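Local coordinates for protein listeriolysin O (Listeria monocytogenes, PDB 4CDB) that binds cholesterol-containing host membranes and perforates them, changing shape to insert and assemble into an oligomeric pore that lyses the cell, at residues Lys214-Asn219 with Val345-Thr350. Sequence-based numbering, arbitrary orientation.
Sequences KQIYYN and VPIAYT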
loop_
_atom_site.group_PDB
_atom_site.type_symbol
_atom_site.label_atom_id
_atom_site.label_comp_id
_atom_site.label_asym_id
_atom_site.label_seq_id
_atom_site.Cartn_x
_atom_site.Cartn_y
_atom_site.Cartn_z
ATOM N N LYS A 214 -1.680 -11.521 -3.509
ATOM C CA LYS A 214 -1.131 -12.812 -3.911
ATOM C C LYS A 214 -2.121 -13.949 -3.699
ATOM O O LYS A 214 -2.698 -14.094 -2.619
ATOM C CB LYS A 214 0.167 -13.119 -3.155
ATOM C CG LYS A 214 1.356 -12.237 -3.513
ATOM C CD LYS A 214 2.642 -12.784 -2.899
ATOM C CE LYS A 214 3.846 -11.915 -3.233
ATOM N NZ LYS A 214 3.754 -10.569 -2.603
ATOM N N GLN A 215 -2.308 -14.752 -4.740
ATOM C CA GLN A 215 -3.063 -15.992 -4.637
ATOM C C GLN A 215 -2.117 -17.174 -4.839
ATOM O O GLN A 215 -1.738 -17.500 -5.965
ATOM C CB GLN A 215 -4.206 -16.015 -5.656
ATOM C CG GLN A 215 -5.315 -15.015 -5.349
ATOM C CD GLN A 215 -6.224 -14.760 -6.534
ATOM O OE1 GLN A 215 -5.777 -14.738 -7.679
ATOM N NE2 GLN A 215 -7.511 -14.566 -6.263
ATOM N N ILE A 216 -1.722 -17.799 -3.735
ATOM C CA ILE A 216 -0.748 -18.883 -3.774
ATOM C C ILE A 216 -1.440 -20.239 -3.886
ATOM O O ILE A 216 -2.205 -20.629 -3.005
ATOM C CB ILE A 216 0.152 -18.867 -2.524
ATOM C CG1 ILE A 216 0.781 -17.484 -2.342
ATOM C CG2 ILE A 216 1.218 -19.954 -2.614
ATOM C CD1 ILE A 216 1.473 -17.292 -1.008
ATOM N N TYR A 217 -1.158 -20.954 -4.971
ATOM C CA TYR A 217 -1.783 -22.245 -5.225
ATOM C C TYR A 217 -1.054 -23.375 -4.504
ATOM O O TYR A 217 -1.678 -24.324 -4.026
ATOM C CB TYR A 217 -1.832 -22.523 -6.728
ATOM C CG TYR A 217 -2.589 -21.478 -7.514
ATOM C CD1 TYR A 217 -3.674 -20.814 -6.958
ATOM C CD2 TYR A 217 -2.214 -21.149 -8.812
ATOM C CE1 TYR A 217 -4.370 -19.857 -7.672
ATOM C CE2 TYR A 217 -2.905 -20.192 -9.534
ATOM C CZ TYR A 217 -3.981 -19.549 -8.959
ATOM O OH TYR A 217 -4.670 -18.595 -9.673
ATOM N N TYR A 218 0.269 -23.268 -4.433
ATOM C CA TYR A 218 1.080 -24.269 -3.752
ATOM C C TYR A 218 2.490 -23.767 -3.460
ATOM O O TYR A 218 2.970 -22.822 -4.092
ATOM C CB TYR A 218 1.140 -25.570 -4.561
ATOM C CG TYR A 218 1.642 -25.404 -5.980
ATOM C CD1 TYR A 218 2.994 -25.508 -6.277
ATOM C CD2 TYR A 218 0.761 -25.152 -7.024
ATOM C CE1 TYR A 218 3.456 -25.361 -7.571
ATOM C CE2 TYR A 218 1.213 -25.003 -8.321
ATOM C CZ TYR A 218 2.560 -25.109 -8.590
ATOM O OH TYR A 218 3.011 -24.960 -9.880
ATOM N N ASN A 219 3.136 -24.405 -2.490
ATOM C CA ASN A 219 4.533 -24.143 -2.179
ATOM C C ASN A 219 5.372 -25.394 -2.385
ATOM O O ASN A 219 4.961 -26.497 -2.018
ATOM C CB ASN A 219 4.684 -23.653 -0.737
ATOM C CG ASN A 219 4.016 -22.317 -0.503
ATOM O OD1 ASN A 219 4.652 -21.267 -0.604
ATOM N ND2 ASN A 219 2.726 -22.345 -0.190
ATOM N N VAL A 345 2.883 -18.907 -11.353
ATOM C CA VAL A 345 4.294 -18.606 -11.541
ATOM C C VAL A 345 4.912 -18.313 -10.180
ATOM O O VAL A 345 4.186 -18.043 -9.222
ATOM C CB VAL A 345 4.476 -17.382 -12.468
ATOM C CG1 VAL A 345 3.836 -17.643 -13.823
ATOM C CG2 VAL A 345 3.885 -16.134 -11.826
ATOM N N PRO A 346 6.252 -18.383 -10.077
ATOM C CA PRO A 346 6.885 -17.983 -8.813
ATOM C C PRO A 346 6.580 -16.521 -8.477
ATOM O O PRO A 346 6.764 -15.638 -9.321
ATOM C CB PRO A 346 8.380 -18.163 -9.099
ATOM C CG PRO A 346 8.433 -19.197 -10.185
ATOM C CD PRO A 346 7.234 -18.916 -11.041
ATOM N N ILE A 347 6.105 -16.275 -7.261
ATOM C CA ILE A 347 5.740 -14.924 -6.849
ATOM C C ILE A 347 6.357 -14.536 -5.508
ATOM O O ILE A 347 6.353 -13.365 -5.128
ATOM C CB ILE A 347 4.206 -14.746 -6.791
ATOM C CG1 ILE A 347 3.565 -15.856 -5.957
ATOM C CG2 ILE A 347 3.616 -14.729 -8.194
ATOM C CD1 ILE A 347 2.046 -15.794 -5.927
ATOM N N ALA A 348 6.887 -15.526 -4.797
ATOM C CA ALA A 348 7.559 -15.295 -3.523
ATOM C C ALA A 348 8.414 -16.499 -3.158
ATOM O O ALA A 348 8.137 -17.617 -3.592
ATOM C CB ALA A 348 6.543 -15.027 -2.428
ATOM N N TYR A 349 9.451 -16.269 -2.360
ATOM C CA TYR A 349 10.294 -17.360 -1.891
ATOM C C TYR A 349 11.028 -17.034 -0.596
ATOM O O TYR A 349 11.204 -15.867 -0.246
ATOM C CB TYR A 349 11.280 -17.799 -2.980
ATOM C CG TYR A 349 12.308 -16.761 -3.387
ATOM C CD1 TYR A 349 12.001 -15.780 -4.318
ATOM C CD2 TYR A 349 13.594 -16.782 -2.859
ATOM C CE1 TYR A 349 12.940 -14.835 -4.704
ATOM C CE2 TYR A 349 14.542 -15.842 -3.237
ATOM C CZ TYR A 349 14.208 -14.871 -4.161
ATOM O OH TYR A 349 15.142 -13.933 -4.544
ATOM N N THR A 350 11.443 -18.077 0.115
ATOM C CA THR A 350 12.193 -17.914 1.352
ATOM C C THR A 350 13.610 -18.442 1.164
ATOM O O THR A 350 13.841 -19.339 0.348
ATOM C CB THR A 350 11.525 -18.665 2.518
ATOM O OG1 THR A 350 11.625 -20.076 2.293
ATOM C CG2 THR A 350 10.057 -18.275 2.638
#
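Strands 214-219 and 345-350 pass each other almost at a right angle (92°), their axes 8.7 Å apart at the nearest point, so Lys214 and Ile347 meet by side chains reaching over the other strand, not as paired neighbours in a sheet. The closest CA atoms, those of Lys214 and Ile347, are 7.8 Å apart. Ile347 makes the largest single contribution to the buried surface: with CG1 set between its backbone N and carbonyl carbon (chi1 51°) and the chain then extended, CD1 reaches the other strand. There it lies 4.2 Å from CG1 of Ile216 and equally far from the carbonyl O of Gln215; isoleucine suits this buried crossing because its CG1-CD1 arm spans the gap and its apolar surface needs no polar partner. Both strands belong to the large antiparallel sheet of the cytolysin, in which strand 252-260 pairs with each of them. A classic beta bulge, where Tyr217 and Tyr218 both face Tyr260, interrupts the regular pairing of strand 214-219. Lys214 lays its aliphatic chain over strand 345-350, CE standing 3.5 Å from the carbonyl O of Ile347 and 4.2 Å from CB of Ala348, whose small methyl leaves room for it. Chi2 and chi3 are extended and the last torsion bends (chi4 66°), and NZ of the buried Lys214 hydrogen-bonds to Gln78 and Gln263, amide oxygens suited to receiving its N-H groups.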